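Local coordinates for periplasmic binding protein (Veillonella parvula, PDB 4N01), which probably binds a solute, as yet unidentified, in the periplasm and delivers it to a membrane transporter, as two-lobed solute-binding proteins do, at residues T195-I199 and V321-K325; L206-V211 and I331-K335; Y228-I232 and I314-T320; V259-D265 and Q294-A300; I307-E313 and R326-I331. One frame throughout, in Å; residues are numbered along the deposited sequence. Where two conformers were deposited one is given.

Contact 1: residues T195-I199 and V321-K325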
# COMPACT_ATOMS: atom_id res chain seq x y z
N THR A 195 8.69 16.28 -4.96
CA THR A 195 8.42 16.33 -3.52
C THR A 195 9.40 15.47 -2.72
O THR A 195 9.90 15.89 -1.68
CB THR A 195 6.97 15.91 -3.20
OG1 THR A 195 6.07 16.85 -3.80
CG2 THR A 195 6.74 15.87 -1.70
N LEU A 196 9.68 14.26 -3.22
CA LEU A 196 10.60 13.36 -2.52
C LEU A 196 11.99 13.98 -2.42
O LEU A 196 12.65 13.89 -1.39
CB LEU A 196 10.68 11.99 -3.21
CG LEU A 196 11.68 11.02 -2.57
CD1 LEU A 196 11.26 10.70 -1.14
CD2 LEU A 196 11.82 9.73 -3.39
N ALA A 197 12.42 14.64 -3.49
CA ALA A 197 13.72 15.30 -3.50
C ALA A 197 13.76 16.43 -2.47
O ALA A 197 14.80 16.67 -1.83
CB ALA A 197 14.04 15.83 -4.87
N ALA A 198 12.64 17.13 -2.30
CA ALA A 198 12.58 18.21 -1.32
C ALA A 198 12.72 17.66 0.09
O ALA A 198 13.41 18.25 0.94
CB ALA A 198 11.30 19.00 -1.48
N ILE A 199 12.07 16.53 0.36
CA ILE A 199 12.22 15.89 1.67
C ILE A 199 13.66 15.45 1.90
O ILE A 199 14.25 15.74 2.95
CB ILE A 199 11.32 14.65 1.79
CG1 ILE A 199 9.85 15.04 1.62
CG2 ILE A 199 11.55 13.96 3.14
CD1 ILE A 199 8.97 13.86 1.26
N VAL A 321 4.61 9.20 -0.93
CA VAL A 321 5.49 10.35 -0.76
C VAL A 321 4.86 11.39 0.18
O VAL A 321 5.55 12.00 0.99
CB VAL A 321 5.91 10.95 -2.12
CG1 VAL A 321 6.62 12.28 -1.91
CG2 VAL A 321 6.84 9.97 -2.83
N ASP A 322 3.54 11.54 0.09
CA ASP A 322 2.82 12.43 1.01
C ASP A 322 3.01 12.00 2.46
O ASP A 322 3.28 12.83 3.34
CB ASP A 322 1.33 12.47 0.67
CG ASP A 322 0.54 13.36 1.59
OD1 ASP A 322 0.59 14.60 1.41
OD2 ASP A 322 -0.13 12.84 2.51
N ALA A 323 2.90 10.70 2.71
CA ALA A 323 3.08 10.16 4.05
C ALA A 323 4.55 10.27 4.50
O ALA A 323 4.84 10.57 5.66
CB ALA A 323 2.63 8.71 4.09
N LEU A 324 5.47 10.02 3.57
CA LEU A 324 6.89 10.13 3.89
C LEU A 324 7.28 11.55 4.30
O LEU A 324 8.17 11.74 5.13
CB LEU A 324 7.73 9.69 2.69
CG LEU A 324 7.83 8.19 2.39
CD1 LEU A 324 8.68 7.98 1.14
CD2 LEU A 324 8.43 7.44 3.56
N LYS A 325 6.61 12.54 3.73
CA LYS A 325 6.84 13.93 4.12
C LYS A 325 6.53 14.11 5.61
O LYS A 325 7.35 14.65 6.37
CB LYS A 325 5.96 14.85 3.28
CG LYS A 325 6.25 16.33 3.44
CD LYS A 325 5.47 17.13 2.40
CE LYS A 325 5.80 18.61 2.45
NZ LYS A 325 5.39 19.25 3.72
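T195, L196 and I199 belong to helix 182-203, the long helix that runs between the two parallel sheets, as the linker helix does in class III (cluster A) periplasmic binding proteins; here it lies on V321, L324 and K325 of helix 320-332. The two short segments are nearly parallel, 18° apart, and their axes come within 9.8 Å. Mostly methyl groups meet across that spacing, with no hydrogen bond between the segments. V321 sends its CG1 branch toward the linker helix, anti to the backbone N (chi1 170°), where it touches T195 CG2 at 3.6 Å. The same V321 CG1 lies 3.9 Å from the backbone N of L196. T195 and V321 cross obliquely, methyl against methyl, while T195 OG1 turns back to D191 O of its own helix in a weak hydrogen bond. L196 is a looser neighbour, its CD1 4.4 Å from L324 CD1. L165 of helix 165-178 packs on both L196 and V321, and I236 rests on both I199 and L324, so other parts of the chain cover this pairing. K325 gives the contact the root of its chain; its NZ leads off to a long, weak ion pair with E329. I199 reaches across with its extended CG1 branch (chi2 160°), which lays the CD1 methyl against the opposite backbone, 3.6 Å from K325 CA and 3.8 Å from K325 CB.

Contact 2: residues L206-V211 and I331-K335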
# COMPACT_ATOMS: atom_id res chain seq x y z
N LEU A 206 21.56 14.53 8.39
CA LEU A 206 20.92 14.20 9.67
C LEU A 206 21.09 12.70 9.91
O LEU A 206 21.07 11.91 8.97
CB LEU A 206 19.42 14.54 9.65
CG LEU A 206 19.05 16.00 9.37
CD1 LEU A 206 17.54 16.20 9.51
CD2 LEU A 206 19.81 16.93 10.30
N PRO A 207 21.27 12.30 11.18
CA PRO A 207 21.47 10.88 11.51
C PRO A 207 20.28 10.01 11.15
O PRO A 207 19.13 10.45 11.27
CB PRO A 207 21.66 10.88 13.04
CG PRO A 207 21.08 12.20 13.51
CD PRO A 207 21.35 13.17 12.38
N ARG A 208 20.53 8.77 10.73
CA ARG A 208 19.44 7.85 10.42
C ARG A 208 18.86 7.34 11.73
O ARG A 208 19.52 7.34 12.76
CB ARG A 208 19.96 6.68 9.57
CG ARG A 208 20.71 7.11 8.31
CD ARG A 208 21.09 5.90 7.45
NE ARG A 208 19.89 5.21 6.98
CZ ARG A 208 19.23 5.54 5.87
NH1 ARG A 208 19.65 6.57 5.14
NH2 ARG A 208 18.15 4.86 5.51
N LYS A 209 17.61 6.89 11.69
CA LYS A 209 16.95 6.40 12.89
C LYS A 209 16.45 4.97 12.70
O LYS A 209 16.10 4.58 11.58
CB LYS A 209 15.75 7.29 13.24
CG LYS A 209 16.13 8.72 13.53
CD LYS A 209 16.94 8.84 14.80
CE LYS A 209 17.25 10.30 15.10
NZ LYS A 209 17.87 10.48 16.43
N ARG A 210 16.43 4.19 13.78
CA ARG A 210 15.94 2.82 13.69
C ARG A 210 14.48 2.76 14.11
O ARG A 210 14.09 3.37 15.11
CB ARG A 210 16.81 1.91 14.55
CG ARG A 210 18.15 1.68 13.90
CD ARG A 210 19.21 1.32 14.89
NE ARG A 210 18.99 0.02 15.54
CZ ARG A 210 19.26 -1.15 14.98
NH1 ARG A 210 19.73 -1.21 13.74
NH2 ARG A 210 19.05 -2.28 15.65
N VAL A 211 13.66 2.07 13.32
CA VAL A 211 12.21 2.05 13.57
C VAL A 211 11.64 0.63 13.62
O VAL A 211 12.20 -0.30 13.07
CB VAL A 211 11.44 2.91 12.53
CG1 VAL A 211 12.01 4.32 12.47
CG2 VAL A 211 11.47 2.26 11.13
N ILE A 331 9.95 12.15 12.57
CA ILE A 331 11.11 11.35 13.00
C ILE A 331 12.36 12.20 13.15
O ILE A 331 13.13 12.04 14.10
CB ILE A 331 11.37 10.19 12.01
CG1 ILE A 331 10.23 9.18 12.11
CG2 ILE A 331 12.70 9.49 12.28
CD1 ILE A 331 10.22 8.15 11.00
N HIS A 332 12.54 13.15 12.24
CA HIS A 332 13.78 13.92 12.18
C HIS A 332 13.64 15.36 12.65
O HIS A 332 14.63 16.08 12.73
CB HIS A 332 14.31 13.90 10.75
CG HIS A 332 14.74 12.54 10.29
ND1 HIS A 332 15.89 11.94 10.74
CD2 HIS A 332 14.18 11.69 9.41
CE1 HIS A 332 16.03 10.76 10.15
NE2 HIS A 332 15.00 10.58 9.34
N GLY A 333 12.41 15.79 12.93
CA GLY A 333 12.18 17.12 13.46
C GLY A 333 12.41 18.24 12.46
O GLY A 333 12.68 19.38 12.85
N ILE A 334 12.31 17.93 11.17
CA ILE A 334 12.44 18.95 10.13
C ILE A 334 11.07 19.54 9.80
O ILE A 334 10.03 18.99 10.15
CB ILE A 334 12.99 18.37 8.81
CG1 ILE A 334 12.01 17.34 8.22
CG2 ILE A 334 14.35 17.77 9.01
CD1 ILE A 334 12.30 16.95 6.77
N LYS A 335 11.10 20.67 9.10
CA LYS A 335 9.92 21.15 8.38
C LYS A 335 10.27 21.16 6.90
O LYS A 335 11.27 21.74 6.50
CB LYS A 335 9.54 22.56 8.84
CG LYS A 335 8.49 22.62 9.94
CD LYS A 335 9.07 22.27 11.31
CE LYS A 335 8.06 22.51 12.42
NZ LYS A 335 6.74 21.87 12.13
O HOH W 1 17.89 12.62 12.40
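A mixed contact, apolar at its ends and water-bridged in the middle, brings L206, P207 and K209 against I331, H332 and I334 where helix 320-332 finishes. The imidazole of H332 is the centre of it. P207 O lies at the ring edge, in plane, 3.3 Å from H332 CE1. Beside it a water also sits in the ring plane, donating to P207 O at 2.7 Å and hydrogen-bonded to H332 ND1 at 2.7 Å. On one face I331 CG2 stands 3.8 Å above the ring plane, over its centre. The other ring nitrogen, H332 NE2, is hydrogen-bonded to I236 O. With both nitrogens engaged and a methyl on one face, the ring probably has little freedom to turn. All this lies at the start of strand 209-214, an inner strand of the second lobe's parallel sheet, which the C-terminal helix covers. K209 CG, anti to the carbonyl carbon (chi1 -61°), lies 3.7 Å from I331 CG2; the chain then bends at chi2, and the two side chains slide past each other in opposite directions. Deeper along the strand, V211 CG1 approaches I331 CD1 more loosely, with Y266 of the next strand packing on both residues. At the outer end L206 CD1 meets I334 CG2 at 3.6 Å, while L203 of the linker helix touches both H332 and I334.

Contact 3: residues Y228-I232 and I314-T320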
# COMPACT_ATOMS: atom_id res chain seq x y z
N TYR A 228 8.20 -3.58 0.36
CA TYR A 228 7.80 -2.20 0.13
C TYR A 228 7.93 -1.28 1.34
O TYR A 228 8.55 -0.21 1.26
CB TYR A 228 6.37 -2.16 -0.42
CG TYR A 228 5.98 -0.81 -0.96
CD1 TYR A 228 6.32 -0.44 -2.25
CD2 TYR A 228 5.28 0.09 -0.17
CE1 TYR A 228 5.97 0.80 -2.75
CE2 TYR A 228 4.91 1.33 -0.66
CZ TYR A 228 5.26 1.67 -1.95
OH TYR A 228 4.91 2.90 -2.44
N THR A 229 7.35 -1.67 2.48
CA THR A 229 7.33 -0.80 3.65
C THR A 229 8.76 -0.48 4.10
O THR A 229 9.09 0.67 4.41
CB THR A 229 6.56 -1.44 4.81
OG1 THR A 229 5.18 -1.62 4.44
CG2 THR A 229 6.63 -0.55 6.06
N THR A 230 9.60 -1.50 4.12
CA THR A 230 11.00 -1.31 4.50
C THR A 230 11.71 -0.38 3.52
O THR A 230 12.43 0.54 3.92
CB THR A 230 11.70 -2.66 4.53
OG1 THR A 230 11.19 -3.41 5.64
CG2 THR A 230 13.21 -2.49 4.67
N ASN A 231 11.50 -0.62 2.23
CA ASN A 231 12.21 0.15 1.21
C ASN A 231 11.82 1.62 1.14
O ASN A 231 12.68 2.47 0.90
CB ASN A 231 12.06 -0.53 -0.14
CG ASN A 231 12.83 -1.82 -0.20
OD1 ASN A 231 13.87 -1.95 0.45
ND2 ASN A 231 12.32 -2.79 -0.95
N ILE A 232 10.55 1.94 1.35
CA ILE A 232 10.14 3.35 1.29
C ILE A 232 10.60 4.11 2.54
O ILE A 232 10.99 5.28 2.46
CB ILE A 232 8.62 3.51 1.06
CG1 ILE A 232 7.82 2.87 2.20
CG2 ILE A 232 8.23 2.88 -0.26
CD1 ILE A 232 6.75 3.74 2.77
N ILE A 314 1.78 3.20 3.98
CA ILE A 314 3.07 2.49 3.94
C ILE A 314 3.05 1.24 3.08
O ILE A 314 3.99 0.45 3.09
CB ILE A 314 3.58 2.13 5.37
CG1 ILE A 314 2.52 1.34 6.15
CG2 ILE A 314 4.00 3.38 6.11
CD1 ILE A 314 3.03 0.76 7.46
N THR A 315 1.96 1.06 2.33
CA THR A 315 1.84 -0.01 1.36
C THR A 315 1.57 0.63 -0.02
O THR A 315 1.25 1.82 -0.09
CB THR A 315 0.74 -1.01 1.76
OG1 THR A 315 -0.48 -0.29 1.94
CG2 THR A 315 1.13 -1.71 3.06
N PRO A 316 1.70 -0.15 -1.11
CA PRO A 316 1.63 0.46 -2.44
C PRO A 316 0.32 1.21 -2.68
O PRO A 316 -0.73 0.79 -2.20
CB PRO A 316 1.70 -0.75 -3.37
CG PRO A 316 2.56 -1.73 -2.61
CD PRO A 316 2.15 -1.56 -1.17
N GLY A 317 0.39 2.32 -3.42
CA GLY A 317 -0.78 3.15 -3.67
C GLY A 317 -0.35 4.52 -4.15
O GLY A 317 0.62 4.64 -4.89
N VAL A 318 -1.06 5.56 -3.72
CA VAL A 318 -0.78 6.91 -4.20
C VAL A 318 -0.42 7.83 -3.05
O VAL A 318 -0.23 9.02 -3.25
CB VAL A 318 -1.98 7.50 -4.97
CG1 VAL A 318 -2.31 6.62 -6.17
CG2 VAL A 318 -3.18 7.62 -4.04
N ARG A 319 -0.31 7.27 -1.84
CA ARG A 319 -0.12 8.10 -0.66
C ARG A 319 1.31 8.16 -0.16
O ARG A 319 1.59 8.88 0.80
CB ARG A 319 -0.98 7.59 0.50
CG ARG A 319 -2.46 7.40 0.17
CD ARG A 319 -3.19 7.12 1.46
NE ARG A 319 -4.56 6.68 1.24
CZ ARG A 319 -5.52 6.77 2.15
NH1 ARG A 319 -5.27 7.31 3.34
NH2 ARG A 319 -6.73 6.32 1.86
N THR A 320 2.21 7.40 -0.78
CA THR A 320 3.52 7.17 -0.17
C THR A 320 4.35 8.41 0.10
O THR A 320 4.78 8.63 1.24
CB THR A 320 4.39 6.18 -0.98
OG1 THR A 320 3.63 4.99 -1.26
CG2 THR A 320 5.62 5.80 -0.17
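Y228 buries the most surface here, and its ring is enclosed by I314, P316 and T320 together with I232 from its own helix. Its CG stands anti to the backbone N (chi1 -168°), which swings the phenol into the loop that runs from I314 to T320. P316 CG lies over one face, 3.9 Å from the ring centroid and almost on the normal, a CH-pi contact. On the opposite face I232 CG2 sits 3.6 Å above the ring plane, offset toward the rim. The edge is polar: I314 O lies in plane 3.5 Å from Y228 CD2, and Y228 OH shares a 2.7 Å hydrogen bond with T320 OG1. An alanine in place of Y228 is likely to leave a gap between P316 and I232 and deprive T320 OG1 of its phenol partner. I314, next in buried area, takes part through its carbonyl and its side chain. T229 OG1 donates to I314 O at 2.7 Å, from a position tilted 34° out of the carbonyl plane, while T229 CG2 lies 4.1 Å from I314 CD1; W251 packs on both residues. T320 CG2 and I232 CD1 meet tip to tip at 3.8 Å. L165 of helix 165-178 covers Y228 and T320, and R319 in the same loop makes a salt bridge to E75 of the first lobe. Such a buried meeting of a loop with two helix starts, near the middle of the molecule, is consistent with the region where the two lobes of an alpha/beta solute-binding protein meet.

Contact 4: residues V259-D265 and Q294-A300. With FMT (formic acid), chain H.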
# COMPACT_ATOMS: atom_id res chain seq x y z
N VAL A 259 12.79 -7.36 19.00
CA VAL A 259 12.56 -5.92 19.04
C VAL A 259 13.37 -5.28 20.16
O VAL A 259 14.00 -4.23 19.98
CB VAL A 259 11.08 -5.62 19.26
CG1 VAL A 259 10.83 -4.11 19.21
CG2 VAL A 259 10.24 -6.36 18.22
N ILE A 260 13.36 -5.91 21.33
CA ILE A 260 14.12 -5.42 22.46
C ILE A 260 15.62 -5.36 22.14
O ILE A 260 16.29 -4.38 22.46
CB ILE A 260 13.90 -6.30 23.71
CG1 ILE A 260 12.45 -6.17 24.19
CG2 ILE A 260 14.83 -5.89 24.82
CD1 ILE A 260 12.05 -7.27 25.18
N ALA A 261 16.14 -6.42 21.51
CA ALA A 261 17.56 -6.47 21.12
C ALA A 261 17.90 -5.34 20.15
O ALA A 261 18.97 -4.74 20.22
CB ALA A 261 17.87 -7.81 20.48
N GLN A 262 16.99 -5.07 19.23
CA GLN A 262 17.21 -4.06 18.19
C GLN A 262 17.04 -2.64 18.71
O GLN A 262 17.58 -1.70 18.13
CB GLN A 262 16.26 -4.30 17.01
CG GLN A 262 16.64 -5.50 16.12
CD GLN A 262 17.93 -5.29 15.35
OE1 GLN A 262 19.01 -5.16 15.94
NE2 GLN A 262 17.83 -5.26 14.02
N ASN A 263 16.27 -2.50 19.79
CA ASN A 263 16.11 -1.21 20.46
C ASN A 263 15.76 -0.06 19.52
O ASN A 263 16.55 0.86 19.35
CB ASN A 263 17.40 -0.86 21.23
CG ASN A 263 17.17 0.17 22.31
OD1 ASN A 263 16.03 0.41 22.72
ND2 ASN A 263 18.25 0.79 22.79
N PRO A 264 14.58 -0.10 18.89
CA PRO A 264 14.25 0.97 17.94
C PRO A 264 14.12 2.35 18.58
O PRO A 264 13.73 2.48 19.75
CB PRO A 264 12.89 0.53 17.39
CG PRO A 264 12.31 -0.35 18.49
CD PRO A 264 13.48 -1.07 19.06
N ASP A 265 14.46 3.39 17.80
CA ASP A 265 14.27 4.79 18.19
C ASP A 265 12.80 5.21 18.14
O ASP A 265 12.35 6.01 18.96
CB ASP A 265 15.07 5.70 17.24
CG ASP A 265 16.57 5.48 17.35
OD1 ASP A 265 17.08 5.54 18.48
OD2 ASP A 265 17.23 5.22 16.32
N GLN A 294 8.10 -5.95 29.72
CA GLN A 294 9.26 -6.42 28.96
C GLN A 294 9.83 -5.33 28.05
O GLN A 294 11.00 -5.40 27.67
CB GLN A 294 8.90 -7.66 28.12
CG GLN A 294 10.09 -8.59 27.86
CD GLN A 294 9.78 -9.72 26.89
OE1 GLN A 294 8.64 -9.88 26.43
NE2 GLN A 294 10.79 -10.52 26.56
N LEU A 295 9.03 -4.33 27.71
CA LEU A 295 9.40 -3.36 26.67
C LEU A 295 9.85 -2.02 27.24
O LEU A 295 10.12 -1.08 26.48
CB LEU A 295 8.20 -3.12 25.75
CG LEU A 295 7.56 -4.38 25.18
CD1 LEU A 295 6.38 -4.03 24.28
CD2 LEU A 295 8.62 -5.19 24.40
N GLN A 296 9.93 -1.93 28.56
CA GLN A 296 10.06 -0.62 29.20
C GLN A 296 11.40 0.08 29.01
O GLN A 296 11.49 1.29 29.19
CB GLN A 296 9.67 -0.68 30.68
CG GLN A 296 8.21 -0.31 30.91
CD GLN A 296 7.82 1.01 30.24
OE1 GLN A 296 6.69 1.15 29.76
NE2 GLN A 296 8.73 1.98 30.22
N ASP A 297 12.43 -0.67 28.64
CA ASP A 297 13.74 -0.05 28.41
C ASP A 297 14.06 0.18 26.93
O ASP A 297 15.14 0.66 26.60
CB ASP A 297 14.84 -0.82 29.13
CG ASP A 297 14.69 -0.78 30.64
OD1 ASP A 297 13.99 0.13 31.15
OD2 ASP A 297 15.27 -1.65 31.32
N ILE A 298 13.13 -0.14 26.04
CA ILE A 298 13.30 0.20 24.63
C ILE A 298 13.31 1.72 24.48
O ILE A 298 12.46 2.41 25.06
CB ILE A 298 12.17 -0.41 23.76
CG1 ILE A 298 12.28 -1.95 23.73
CG2 ILE A 298 12.19 0.16 22.34
CD1 ILE A 298 11.11 -2.62 22.98
N THR A 299 14.28 2.25 23.74
CA THR A 299 14.42 3.70 23.55
C THR A 299 13.11 4.40 23.13
O THR A 299 12.71 5.37 23.76
CB THR A 299 15.51 4.01 22.52
OG1 THR A 299 16.77 3.56 23.04
CG2 THR A 299 15.58 5.50 22.26
N ALA A 300 12.47 3.89 22.08
CA ALA A 300 11.19 4.44 21.65
C ALA A 300 10.16 4.51 22.78
O ALA A 300 9.40 5.49 22.89
CB ALA A 300 10.64 3.62 20.47
C FMT H . 19.16 -4.46 10.62
O1 FMT H . 18.97 -5.55 11.16
O2 FMT H . 18.28 -3.62 10.45
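I260 CD1 lies over a face of the Q294 amide, 3.7 Å from Q294 NE2, and that NE2 is hydrogen-bonded to E257. The second flat group, the N263 carboxamide, is met at its oxygen by T299 N, which stands 16° from the amide plane. N263 CG is anti to the backbone N (chi1 -160°), which carries OD1 across to T299 N at 2.7 Å; the bond is nearly straight, 171° at the hydrogen. T299 OG1 adds a weak bond to the same N263 OD1. Next along the chain, A300 N donates to P264 O at 3.0 Å, in the carbonyl plane. N263 and P264 thus take up the first two N-H groups of helix 299-303, right after the N-cap position at I298. D265 O, buried by the contact, has no hydrogen-bond partner in the model; A300 CA approaches it at 3.3 Å. Beside these polar pairs, I298 packs on the helix and the proline after it: its CG2 rests 3.7 Å from P264 CD, and its CD1 reaches I260 CG1 and V259 CG1. Helix 256-262 leads into strand 266-270 and helix 299-303 into strand 306-309, so the contact ties together the entrances to two adjacent parallel strands. F212 of strand 209-214 lies against V259 and P264, and D265 OD2 accepts from R210 N on that same strand.

Contact 5: residues I307-E313 and R326-I331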
# COMPACT_ATOMS: atom_id res chain seq x y z
N ILE A 307 4.55 6.80 16.55
CA ILE A 307 4.16 7.49 15.32
C ILE A 307 2.99 6.77 14.64
O ILE A 307 3.02 5.56 14.43
CB ILE A 307 5.34 7.55 14.35
CG1 ILE A 307 6.43 8.42 14.97
CG2 ILE A 307 4.92 8.13 13.01
CD1 ILE A 307 7.63 8.51 14.13
N ARG A 308 1.95 7.53 14.32
CA ARG A 308 0.71 6.97 13.78
C ARG A 308 0.74 6.92 12.27
O ARG A 308 1.09 7.91 11.62
CB ARG A 308 -0.45 7.84 14.22
CG ARG A 308 -1.83 7.36 13.79
CD ARG A 308 -2.87 8.37 14.22
NE ARG A 308 -4.23 7.92 13.95
CZ ARG A 308 -4.82 8.04 12.77
NH1 ARG A 308 -4.16 8.58 11.76
NH2 ARG A 308 -6.07 7.62 12.60
N VAL A 309 0.38 5.78 11.68
CA VAL A 309 0.16 5.72 10.23
C VAL A 309 -1.09 4.94 9.91
O VAL A 309 -1.58 4.17 10.75
CB VAL A 309 1.33 5.03 9.48
CG1 VAL A 309 2.64 5.79 9.66
CG2 VAL A 309 1.47 3.56 9.92
N LYS A 310 -1.60 5.12 8.70
CA LYS A 310 -2.58 4.20 8.14
C LYS A 310 -1.80 3.21 7.29
O LYS A 310 -0.78 3.57 6.70
CB LYS A 310 -3.58 4.93 7.27
CG LYS A 310 -4.36 6.01 8.00
CD LYS A 310 -5.21 5.41 9.11
CE LYS A 310 -6.38 4.63 8.52
NZ LYS A 310 -7.24 4.02 9.59
N LEU A 311 -2.29 1.98 7.23
CA LEU A 311 -1.62 0.95 6.43
C LEU A 311 -1.53 1.37 4.96
O LEU A 311 -0.55 1.04 4.28
CB LEU A 311 -2.39 -0.37 6.55
CG LEU A 311 -1.74 -1.62 5.97
CD1 LEU A 311 -0.48 -1.95 6.75
CD2 LEU A 311 -2.72 -2.78 5.97
N SER A 312 -2.52 2.11 4.48
CA SER A 312 -2.55 2.60 3.10
C SER A 312 -1.37 3.52 2.77
O SER A 312 -1.01 3.69 1.60
CB SER A 312 -3.85 3.34 2.82
OG SER A 312 -3.91 4.52 3.61
N GLU A 313 -0.79 4.12 3.81
CA GLU A 313 0.30 5.08 3.65
C GLU A 313 1.65 4.42 3.48
O GLU A 313 2.56 5.01 2.90
CB GLU A 313 0.36 6.00 4.89
CG GLU A 313 -0.76 7.03 4.93
CD GLU A 313 -0.77 7.85 6.21
OE1 GLU A 313 -0.36 7.32 7.27
OE2 GLU A 313 -1.18 9.03 6.16
N ARG A 326 5.35 13.65 6.03
CA ARG A 326 4.93 13.77 7.42
C ARG A 326 5.84 12.97 8.35
O ARG A 326 6.22 13.45 9.43
CB ARG A 326 3.48 13.31 7.58
CG ARG A 326 2.88 13.59 8.95
CD ARG A 326 1.43 13.07 9.04
NE ARG A 326 1.37 11.65 9.37
CZ ARG A 326 0.95 10.69 8.54
NH1 ARG A 326 0.53 11.00 7.32
NH2 ARG A 326 0.94 9.43 8.96
N LEU A 327 6.19 11.76 7.94
CA LEU A 327 7.00 10.87 8.76
C LEU A 327 8.39 11.46 8.93
O LEU A 327 8.95 11.40 10.02
CB LEU A 327 7.08 9.47 8.15
CG LEU A 327 5.80 8.63 8.18
CD1 LEU A 327 5.94 7.35 7.37
CD2 LEU A 327 5.46 8.29 9.59
N ALA A 328 8.93 12.05 7.86
CA ALA A 328 10.24 12.68 7.92
C ALA A 328 10.24 13.82 8.93
O ALA A 328 11.23 14.06 9.63
CB ALA A 328 10.66 13.18 6.54
N GLU A 329 9.13 14.54 9.01
CA GLU A 329 9.07 15.68 9.90
C GLU A 329 9.00 15.18 11.33
O GLU A 329 9.68 15.70 12.22
CB GLU A 329 7.88 16.58 9.55
CG GLU A 329 8.02 17.26 8.19
CD GLU A 329 6.90 18.23 7.89
OE1 GLU A 329 5.83 18.14 8.53
OE2 GLU A 329 7.10 19.09 7.00
N GLU A 330 8.20 14.14 11.54
CA GLU A 330 8.01 13.61 12.88
C GLU A 330 9.24 12.87 13.43
O GLU A 330 9.55 12.98 14.61
CB GLU A 330 6.75 12.73 12.93
CG GLU A 330 5.45 13.55 12.90
CD GLU A 330 4.19 12.72 12.70
OE1 GLU A 330 4.31 11.50 12.48
OE2 GLU A 330 3.08 13.29 12.76
N ILE A 331 9.95 12.15 12.57
CA ILE A 331 11.11 11.35 13.00
C ILE A 331 12.36 12.20 13.15
O ILE A 331 13.13 12.04 14.10
CB ILE A 331 11.37 10.19 12.01
CG1 ILE A 331 10.23 9.18 12.11
CG2 ILE A 331 12.70 9.49 12.28
CD1 ILE A 331 10.22 8.15 11.00
O HOH W 2 1.97 10.48 11.76
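I307 and V309, on an edge strand of the second lobe's parallel sheet, face R326, L327 and I331 of the C-terminal helix that packs over it, an alpha/beta layer in which strand 307-309 and helix 326-331 run at 171°. Beyond the strand, E313 of helix 311-314 and R326 cross at about a right angle, yet their flat ends nearly align, with carboxylate and guanidinium planes 26° apart. R326 bends at its third torsion and grips E313 end-on: NH2 to OE1 at 3.0 Å on the syn side, NH1 to OE2 at 2.9 Å from above the carboxylate plane. K310 N reaches the same E313 OE1 at 2.9 Å, from the face opposite R326 NH2, tying the turn into helix 311-314 to the carboxylate. R326 NH2 makes a further bond to R308 O at 3.1 Å, in the carbonyl plane, and R326 NE donates to a water that bridges R308 O and E330 OE1. Thus every nitrogen of the guanidinium has a partner, which should hold it against rotation. With an alanine at E313, R326 would probably lose its countercharge and be freer to turn, and K310 N would lose its acceptor. Beside these polar bonds the packing is tight. L327 CD2 meets V309 CG1 at 3.8 Å, the two side chains nearly crosswise, and presses on I307 CG2 at 3.5 Å. I307 then crosses I331 at about a right angle, with I307 CD1 just 3.4 Å from I331 CG1.

Helix 320-332 ties the set together: contact 1 lays its first turns on the linker helix, contact 5 sets its later turns over the edge strand, and contact 2 closes its end against strand 209-214, sharing I331 with contact 5. Contact 3, its centre about 5 Å from the chain's centre, is the most buried; it meets contact 1 where L324 packs on I232. Contact 4 lies farthest out, its centre about 27 Å from the chain's centre, and reaches contact 2 through R210 and D265. Chemistry follows place: contact 1 is purely apolar, contact 3 pairs an aromatic with buried hydroxyls, contact 4 serves backbone N-H groups, and water bridges appear in contacts 2 and 5.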